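Local coordinates for VP1 (New Jersey polyomavirus-2013, PDB 6Y5Y), which forms the pentameric building blocks of the polyomavirus capsid and carries the pocket that binds a sialylated glycan, probably in attachment to host cells, at residues V81-Y86 and P217-S222; Q85-R90 and V274-I279. All coordinates share one frame; numbering follows the deposited sequence.

Contact 1: residues V81-Y86 and P217-S222; sequences VQMPQY and PVEEWS
Tyr86 reaches over Val218 to the backbone of Trp221, and its side chain is the one to follow outward. From CB, CG lies anti to the carbonyl carbon (chi1 -68°), which carries the ring across the turn at 217-221. One ring face takes a CH-pi contact from Val218 CG1, 3.9 Å from the centroid and almost on the ring normal; CD2 and CZ both touch this methyl. Tyr86 CE2 lies 3.2 Å from Trp221 O, with Trp221 CB beyond. At the tip the hydroxyl donates to that carbonyl at the ring edge, Tyr86 OH to Trp221 O, 2.6 Å. It also hydrogen-bonds to the hydroxyl of Tyr151, so two partners fix it.

A loop leading into the coat protein's beta-sandwich is thus pinned to the turn before strand 221-223, helped by a single Gln85-Pro217 bridge and two waters. Val218 N gives a straight bond to Pro84 O (2.8 Å, 163°). That carbonyl also accepts from a water which takes the N-H of Glu219 and donates to its OE1; a second water joins Glu219 OE1 to Gln82 O. Met83 CE lies 3.8 Å from Pro217 CB and also touches Glu219 CD. Glu219 OE2 is hydrogen-bonded to His127 NE2 of a second subunit. Strand 271-284 packs on Pro84 and Val218, strand 150-157 on Tyr86 and Val218, and helix 185-189 on Trp221.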
ATOM      1  N   VAL D  81     -30.192  10.933  10.732  1.00 24.14           N
ATOM      2  CA  VAL D  81     -29.945   9.498  10.681  1.00 23.60           C
ATOM      3  C   VAL D  81     -29.218   9.074   9.415  1.00 20.42           C
ATOM      4  O   VAL D  81     -28.741   7.930   9.334  1.00 20.79           O
ATOM      5  CB  VAL D  81     -31.272   8.722  10.823  1.00 22.11           C
ATOM      6  CG1 VAL D  81     -31.790   8.836  12.253  1.00 23.40           C
ATOM      7  CG2 VAL D  81     -32.306   9.247   9.832  1.00 23.06           C
ATOM      8  N   GLN D  82     -29.123   9.956   8.419  1.00 19.04           N
ATOM      9  CA  GLN D  82     -28.411   9.665   7.182  1.00 17.72           C
ATOM     10  C   GLN D  82     -26.963  10.157   7.192  1.00 19.42           C
ATOM     11  O   GLN D  82     -26.290  10.050   6.164  1.00 19.71           O
ATOM     12  CB  GLN D  82     -29.128  10.300   5.991  1.00 21.96           C
ATOM     13  CG  GLN D  82     -30.538   9.775   5.723  1.00 23.00           C
ATOM     14  CD  GLN D  82     -31.206  10.543   4.601  1.00 20.21           C
ATOM     15  OE1 GLN D  82     -31.617  11.689   4.780  1.00 25.48           O
ATOM     16  NE2 GLN D  82     -31.274   9.934   3.427  1.00 18.53           N
ATOM     17  N   MET D  83     -26.488  10.711   8.303  1.00 21.73           N
ATOM     18  CA  MET D  83     -25.194  11.395   8.355  1.00 20.69           C
ATOM     19  C   MET D  83     -24.388  10.868   9.536  1.00 17.93           C
ATOM     20  O   MET D  83     -24.648  11.253  10.690  1.00 17.68           O
ATOM     21  CB  MET D  83     -25.376  12.910   8.460  1.00 18.28           C
ATOM     22  CG  MET D  83     -26.322  13.520   7.415  1.00 20.08           C
ATOM     23  SD  MET D  83     -26.678  15.277   7.675  1.00 20.21           S
ATOM     24  CE  MET D  83     -25.062  16.023   7.351  1.00 18.45           C
ATOM     25  N   PRO D  84     -23.400  10.001   9.301  1.00 19.78           N
ATOM     26  CA  PRO D  84     -22.598   9.491  10.423  1.00 19.02           C
ATOM     27  C   PRO D  84     -21.957  10.627  11.209  1.00 16.92           C
ATOM     28  O   PRO D  84     -21.579  11.653  10.645  1.00 21.18           O
ATOM     29  CB  PRO D  84     -21.548   8.608   9.736  1.00 19.56           C
ATOM     30  CG  PRO D  84     -22.239   8.149   8.479  1.00 17.15           C
ATOM     31  CD  PRO D  84     -23.092   9.314   8.035  1.00 20.34           C
ATOM     32  N   GLN D  85     -21.862  10.438  12.528  1.00 16.64           N
ATOM     33  CA  GLN D  85     -21.421  11.471  13.452  1.00 19.34           C
ATOM     34  C   GLN D  85     -20.246  10.971  14.279  1.00 18.69           C
ATOM     35  O   GLN D  85     -20.001   9.768  14.384  1.00 20.24           O
ATOM     36  CB  GLN D  85     -22.561  11.904  14.390  1.00 15.92           C
ATOM     37  CG  GLN D  85     -23.794  12.405  13.638  1.00 16.21           C
ATOM     38  CD  GLN D  85     -25.074  11.662  14.027  1.00 18.30           C
ATOM     39  OE1 GLN D  85     -25.208  11.169  15.146  1.00 19.56           O
ATOM     40  NE2 GLN D  85     -26.020  11.592  13.101  1.00 18.63           N
ATOM     41  N   TYR D  86     -19.536  11.918  14.888  1.00 17.91           N
ATOM     42  CA  TYR D  86     -18.493  11.572  15.846  1.00 16.86           C
ATOM     43  C   TYR D  86     -19.104  11.014  17.125  1.00 18.89           C
ATOM     44  O   TYR D  86     -20.137  11.495  17.603  1.00 19.23           O
ATOM     45  CB  TYR D  86     -17.638  12.800  16.180  1.00 18.20           C
ATOM     46  CG  TYR D  86     -16.806  13.262  15.008  1.00 19.08           C
ATOM     47  CD1 TYR D  86     -15.596  12.641  14.699  1.00 17.04           C
ATOM     48  CD2 TYR D  86     -17.241  14.295  14.194  1.00 19.43           C
ATOM     49  CE1 TYR D  86     -14.838  13.045  13.609  1.00 20.74           C
ATOM     50  CE2 TYR D  86     -16.498  14.709  13.108  1.00 19.52           C
ATOM     51  CZ  TYR D  86     -15.292  14.080  12.820  1.00 18.07           C
ATOM     52  OH  TYR D  86     -14.570  14.499  11.726  1.00 15.30           O
ATOM     53  N   PRO D 217     -21.948  15.745  12.368  1.00 16.91           N
ATOM     54  CA  PRO D 217     -21.697  14.809  11.261  1.00 15.60           C
ATOM     55  C   PRO D 217     -20.271  14.916  10.732  1.00 19.16           C
ATOM     56  O   PRO D 217     -19.716  16.010  10.597  1.00 17.71           O
ATOM     57  CB  PRO D 217     -22.715  15.232  10.195  1.00 21.12           C
ATOM     58  CG  PRO D 217     -23.822  15.931  10.987  1.00 19.64           C
ATOM     59  CD  PRO D 217     -23.088  16.645  12.095  1.00 20.50           C
ATOM     60  N   VAL D 218     -19.695  13.764  10.395  1.00 16.98           N
ATOM     61  CA  VAL D 218     -18.316  13.762   9.907  1.00 19.31           C
ATOM     62  C   VAL D 218     -18.221  14.418   8.534  1.00 18.40           C
ATOM     63  O   VAL D 218     -17.173  14.972   8.180  1.00 16.10           O
ATOM     64  CB  VAL D 218     -17.726  12.334   9.884  1.00 21.11           C
ATOM     65  CG1 VAL D 218     -17.928  11.634  11.210  1.00 18.28           C
ATOM     66  CG2 VAL D 218     -18.322  11.535   8.782  1.00 20.62           C
ATOM     67  N   GLU D 219     -19.304  14.400   7.743  1.00 19.69           N
ATOM     68  CA  GLU D 219     -19.226  15.030   6.428  1.00 15.80           C
ATOM     69  C   GLU D 219     -19.237  16.554   6.500  1.00 13.99           C
ATOM     70  O   GLU D 219     -19.010  17.207   5.477  1.00 18.71           O
ATOM     71  CB  GLU D 219     -20.361  14.526   5.533  1.00 17.91           C
ATOM     72  CG  GLU D 219     -21.750  15.007   5.942  1.00 18.91           C
ATOM     73  CD  GLU D 219     -22.850  14.164   5.299  1.00 17.68           C
ATOM     74  OE1 GLU D 219     -23.159  13.083   5.839  1.00 20.69           O
ATOM     75  OE2 GLU D 219     -23.376  14.570   4.241  1.00 17.54           O
ATOM     76  N   GLU D 220     -19.470  17.130   7.676  1.00 17.27           N
ATOM     77  CA  GLU D 220     -19.469  18.577   7.853  1.00 15.84           C
ATOM     78  C   GLU D 220     -18.412  19.094   8.821  1.00 17.39           C
ATOM     79  O   GLU D 220     -18.175  20.307   8.845  1.00 16.70           O
ATOM     80  CB  GLU D 220     -20.843  19.056   8.359  1.00 17.63           C
ATOM     81  CG  GLU D 220     -21.963  18.955   7.324  1.00 20.01           C
ATOM     82  CD  GLU D 220     -23.324  19.300   7.926  1.00 18.13           C
ATOM     83  OE1 GLU D 220     -23.747  18.609   8.876  1.00 21.73           O
ATOM     84  OE2 GLU D 220     -23.941  20.280   7.468  1.00 20.20           O
ATOM     85  N   TRP D 221     -17.797  18.231   9.631  1.00 17.01           N
ATOM     86  CA  TRP D 221     -16.913  18.661  10.710  1.00 19.96           C
ATOM     87  C   TRP D 221     -15.644  17.823  10.702  1.00 17.09           C
ATOM     88  O   TRP D 221     -15.712  16.591  10.640  1.00 17.47           O
ATOM     89  CB  TRP D 221     -17.593  18.547  12.087  1.00 15.94           C
ATOM     90  CG  TRP D 221     -18.845  19.388  12.250  1.00 17.93           C
ATOM     91  CD1 TRP D 221     -20.145  18.958  12.150  1.00 22.45           C
ATOM     92  CD2 TRP D 221     -18.909  20.793  12.537  1.00 17.78           C
ATOM     93  NE1 TRP D 221     -21.007  20.008  12.367  1.00 22.33           N
ATOM     94  CE2 TRP D 221     -20.276  21.145  12.601  1.00 18.61           C
ATOM     95  CE3 TRP D 221     -17.943  21.787  12.747  1.00 19.60           C
ATOM     96  CZ2 TRP D 221     -20.701  22.448  12.866  1.00 17.46           C
ATOM     97  CZ3 TRP D 221     -18.367  23.080  13.012  1.00 18.40           C
ATOM     98  CH2 TRP D 221     -19.736  23.398  13.073  1.00 22.97           C
ATOM     99  N   SER D 222     -14.495  18.492  10.765  1.00 17.72           N
ATOM    100  CA  SER D 222     -13.186  17.882  10.958  1.00 17.65           C
ATOM    101  C   SER D 222     -12.538  18.418  12.221  1.00 17.52           C
ATOM    102  O   SER D 222     -12.822  19.547  12.641  1.00 14.97           O
ATOM    103  CB  SER D 222     -12.234  18.163   9.783  1.00 16.47           C
ATOM    104  OG  SER D 222     -12.770  17.802   8.541  1.00 18.37           O
TER
HETATM  105  O   HOH W   1     -24.765  11.707   4.228  1.00 18.78           O
HETATM  106  O   HOH W   2     -21.518  12.680   8.119  1.00 16.47           O

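Contact 2: residues Q85-R90 and V274-I279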
ATOM      1  N   GLN D  85     -21.862  10.438  12.528  1.00 16.64           N
ATOM      2  CA  GLN D  85     -21.421  11.471  13.452  1.00 19.34           C
ATOM      3  C   GLN D  85     -20.246  10.971  14.279  1.00 18.69           C
ATOM      4  O   GLN D  85     -20.001   9.768  14.384  1.00 20.24           O
ATOM      5  CB  GLN D  85     -22.561  11.904  14.390  1.00 15.92           C
ATOM      6  CG  GLN D  85     -23.794  12.405  13.638  1.00 16.21           C
ATOM      7  CD  GLN D  85     -25.074  11.662  14.027  1.00 18.30           C
ATOM      8  OE1 GLN D  85     -25.208  11.169  15.146  1.00 19.56           O
ATOM      9  NE2 GLN D  85     -26.020  11.592  13.101  1.00 18.63           N
ATOM     10  N   TYR D  86     -19.536  11.918  14.888  1.00 17.91           N
ATOM     11  CA  TYR D  86     -18.493  11.572  15.846  1.00 16.86           C
ATOM     12  C   TYR D  86     -19.104  11.014  17.125  1.00 18.89           C
ATOM     13  O   TYR D  86     -20.137  11.495  17.603  1.00 19.23           O
ATOM     14  CB  TYR D  86     -17.638  12.800  16.180  1.00 18.20           C
ATOM     15  CG  TYR D  86     -16.806  13.262  15.008  1.00 19.08           C
ATOM     16  CD1 TYR D  86     -15.596  12.641  14.699  1.00 17.04           C
ATOM     17  CD2 TYR D  86     -17.241  14.295  14.194  1.00 19.43           C
ATOM     18  CE1 TYR D  86     -14.838  13.045  13.609  1.00 20.74           C
ATOM     19  CE2 TYR D  86     -16.498  14.709  13.108  1.00 19.52           C
ATOM     20  CZ  TYR D  86     -15.292  14.080  12.820  1.00 18.07           C
ATOM     21  OH  TYR D  86     -14.570  14.499  11.726  1.00 15.30           O
ATOM     22  N   SER D  87     -18.457   9.997  17.683  1.00 13.74           N
ATOM     23  CA  SER D  87     -18.727   9.566  19.046  1.00 18.20           C
ATOM     24  C   SER D  87     -17.820  10.326  20.004  1.00 23.85           C
ATOM     25  O   SER D  87     -16.717  10.731  19.634  1.00 22.69           O
ATOM     26  CB  SER D  87     -18.503   8.059  19.191  1.00 18.96           C
ATOM     27  OG  SER D  87     -19.285   7.347  18.245  1.00 22.29           O
ATOM     28  N   CYS D  88     -18.287  10.530  21.238  1.00 19.33           N
ATOM     29  CA  CYS D  88     -17.440  11.203  22.220  1.00 20.10           C
ATOM     30  C   CYS D  88     -17.965  10.971  23.629  1.00 23.66           C
ATOM     31  O   CYS D  88     -19.135  10.635  23.834  1.00 23.28           O
ATOM     32  CB  CYS D  88     -17.326  12.707  21.935  1.00 22.05           C
ATOM     33  SG  CYS D  88     -18.852  13.678  22.128  1.00 23.30           S
ATOM     34  N   ALA D  89     -17.069  11.155  24.600  1.00 20.01           N
ATOM     35  CA  ALA D  89     -17.430  11.040  26.007  1.00 24.05           C
ATOM     36  C   ALA D  89     -16.432  11.821  26.844  1.00 27.86           C
ATOM     37  O   ALA D  89     -15.272  11.983  26.461  1.00 21.97           O
ATOM     38  CB  ALA D  89     -17.461   9.578  26.468  1.00 27.01           C
ATOM     39  N   ARG D  90     -16.895  12.300  27.989  1.00 23.77           N
ATOM     40  CA  ARG D  90     -16.030  12.859  29.017  1.00 25.00           C
ATOM     41  C   ARG D  90     -15.983  11.889  30.186  1.00 26.77           C
ATOM     42  O   ARG D  90     -17.030  11.474  30.692  1.00 25.28           O
ATOM     43  CB  ARG D  90     -16.534  14.226  29.483  1.00 28.70           C
ATOM     44  CG  ARG D  90     -15.745  14.811  30.646  1.00 26.80           C
ATOM     45  CD  ARG D  90     -16.476  16.011  31.250  1.00 27.45           C
ATOM     46  NE  ARG D  90     -15.734  16.629  32.350  1.00 24.76           N
ATOM     47  CZ  ARG D  90     -15.693  16.153  33.592  1.00 28.62           C
ATOM     48  NH1 ARG D  90     -16.344  15.036  33.905  1.00 23.91           N
ATOM     49  NH2 ARG D  90     -14.995  16.791  34.525  1.00 30.58           N
ATOM     50  N   VAL D 274     -12.569  11.851  25.147  1.00 16.81           N
ATOM     51  CA  VAL D 274     -12.257  10.879  24.107  1.00 18.59           C
ATOM     52  C   VAL D 274     -13.320  10.969  23.019  1.00 21.63           C
ATOM     53  O   VAL D 274     -14.489  11.254  23.289  1.00 24.19           O
ATOM     54  CB  VAL D 274     -12.153   9.442  24.672  1.00 20.22           C
ATOM     55  CG1 VAL D 274     -10.999   9.348  25.672  1.00 21.00           C
ATOM     56  CG2 VAL D 274     -13.458   9.013  25.324  1.00 25.11           C
ATOM     57  N   SER D 275     -12.902  10.763  21.775  1.00 18.83           N
ATOM     58  CA  SER D 275     -13.837  10.816  20.665  1.00 18.08           C
ATOM     59  C   SER D 275     -13.296   9.990  19.510  1.00 19.16           C
ATOM     60  O   SER D 275     -12.113   9.644  19.469  1.00 16.84           O
ATOM     61  CB  SER D 275     -14.123  12.258  20.230  1.00 19.64           C
ATOM     62  OG  SER D 275     -12.966  13.057  20.208  1.00 26.20           O
ATOM     63  N   CYS D 276     -14.179   9.682  18.564  1.00 19.46           N
ATOM     64  CA  CYS D 276     -13.785   8.822  17.458  1.00 15.23           C
ATOM     65  C   CYS D 276     -14.877   8.774  16.409  1.00 18.66           C
ATOM     66  O   CYS D 276     -16.005   9.228  16.621  1.00 18.95           O
ATOM     67  CB  CYS D 276     -13.466   7.406  17.932  1.00 13.23           C
ATOM     68  SG  CYS D 276     -14.918   6.529  18.540  1.00 20.51           S
ATOM     69  N   ALA D 277     -14.529   8.155  15.285  1.00 18.60           N
ATOM     70  CA  ALA D 277     -15.487   7.845  14.238  1.00 16.25           C
ATOM     71  C   ALA D 277     -14.884   6.719  13.429  1.00 20.15           C
ATOM     72  O   ALA D 277     -13.703   6.778  13.072  1.00 18.68           O
ATOM     73  CB  ALA D 277     -15.780   9.054  13.353  1.00 14.52           C
ATOM     74  N   ASP D 278     -15.678   5.691  13.161  1.00 16.07           N
ATOM     75  CA  ASP D 278     -15.160   4.516  12.470  1.00 15.00           C
ATOM     76  C   ASP D 278     -16.198   4.033  11.461  1.00 17.58           C
ATOM     77  O   ASP D 278     -16.904   3.048  11.695  1.00 20.78           O
ATOM     78  CB  ASP D 278     -14.782   3.435  13.483  1.00 17.28           C
ATOM     79  CG  ASP D 278     -13.544   3.809  14.270  1.00 18.68           C
ATOM     80  OD1 ASP D 278     -12.441   3.765  13.680  1.00 18.36           O
ATOM     81  OD2 ASP D 278     -13.683   4.174  15.461  1.00 15.76           O
ATOM     82  N   ILE D 279     -16.277   4.732  10.327  1.00 17.35           N
ATOM     83  CA  ILE D 279     -17.026   4.233   9.176  1.00 18.12           C
ATOM     84  C   ILE D 279     -16.202   3.133   8.528  1.00 21.20           C
ATOM     85  O   ILE D 279     -15.099   3.387   8.029  1.00 17.33           O
ATOM     86  CB  ILE D 279     -17.324   5.353   8.163  1.00 15.56           C
ATOM     87  CG1 ILE D 279     -18.087   6.509   8.803  1.00 19.74           C
ATOM     88  CG2 ILE D 279     -18.095   4.801   6.957  1.00 14.48           C
ATOM     89  CD1 ILE D 279     -18.230   7.715   7.886  1.00 17.63           C
TER
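Four backbone hydrogen bonds tie Ser87 to Cys276 and Ala89 to Val274, each pair bonded in both directions. Ser87 N to Cys276 O measures 2.8 Å and Cys276 N to Ser87 O 2.9 Å. Val274 N to Ala89 O is the straightest of the four at 174°.

Between these hydrogen-bonded pairs sits the non-hydrogen-bonded pair Cys88 and Ser275, their CA atoms only 3.9 Å apart. CA-H...O contacts supplement the N-H bonds: Cys88 CA lies 3.1 Å from Val274 O, and Tyr86 CA also faces Cys276 O. Strands 87-92 and 271-284 thus run antiparallel, at 167° over these segments, within the beta-sandwich, or jelly-roll, core of the polyomavirus coat protein. Strand 150-157 bonds to the other edge of 271-284, through Ser275 and Ala277.

Side-chain packing divides between the two faces of the sheet. On one, Cys88 CB rests 3.7 Å from Ser275 CB. On the other, Ser87 CB lies 4.0 Å from Cys276 SG, and Ala89 CB meets Val274 CG2. Leu45 of strand 28-45 packs against Ser87, Ala89 and Cys276 on this second face, and Asn30 and Leu29 of a third subunit reach Ser87 and Ala89. Beyond the Ser87-Cys276 pair, Ala277 CB approaches Tyr86 CD1 at 3.8 Å.

In the fold
Both contacts start from one continuous run of chain: 81-86 overlaps 85-90 at Gln85 and Tyr86, while the partners 217-222 and 274-279 follow much later. Their centres lie about 10 Å apart and they touch directly, Ile279 CD1 coming 3.9 Å from both Pro84 CB and Val218 CG2. Contact 2 belongs to the large antiparallel sheet near the centre of the chain; contact 1 joins the loop entering that sheet to the turn before strand 221-223 of the small three-stranded sheet. Near the start of 81-86, the side chain of Gln82 is about 5 Å from bound sialic acid, so one short run spans from the sandwich core towards the glycan pocket.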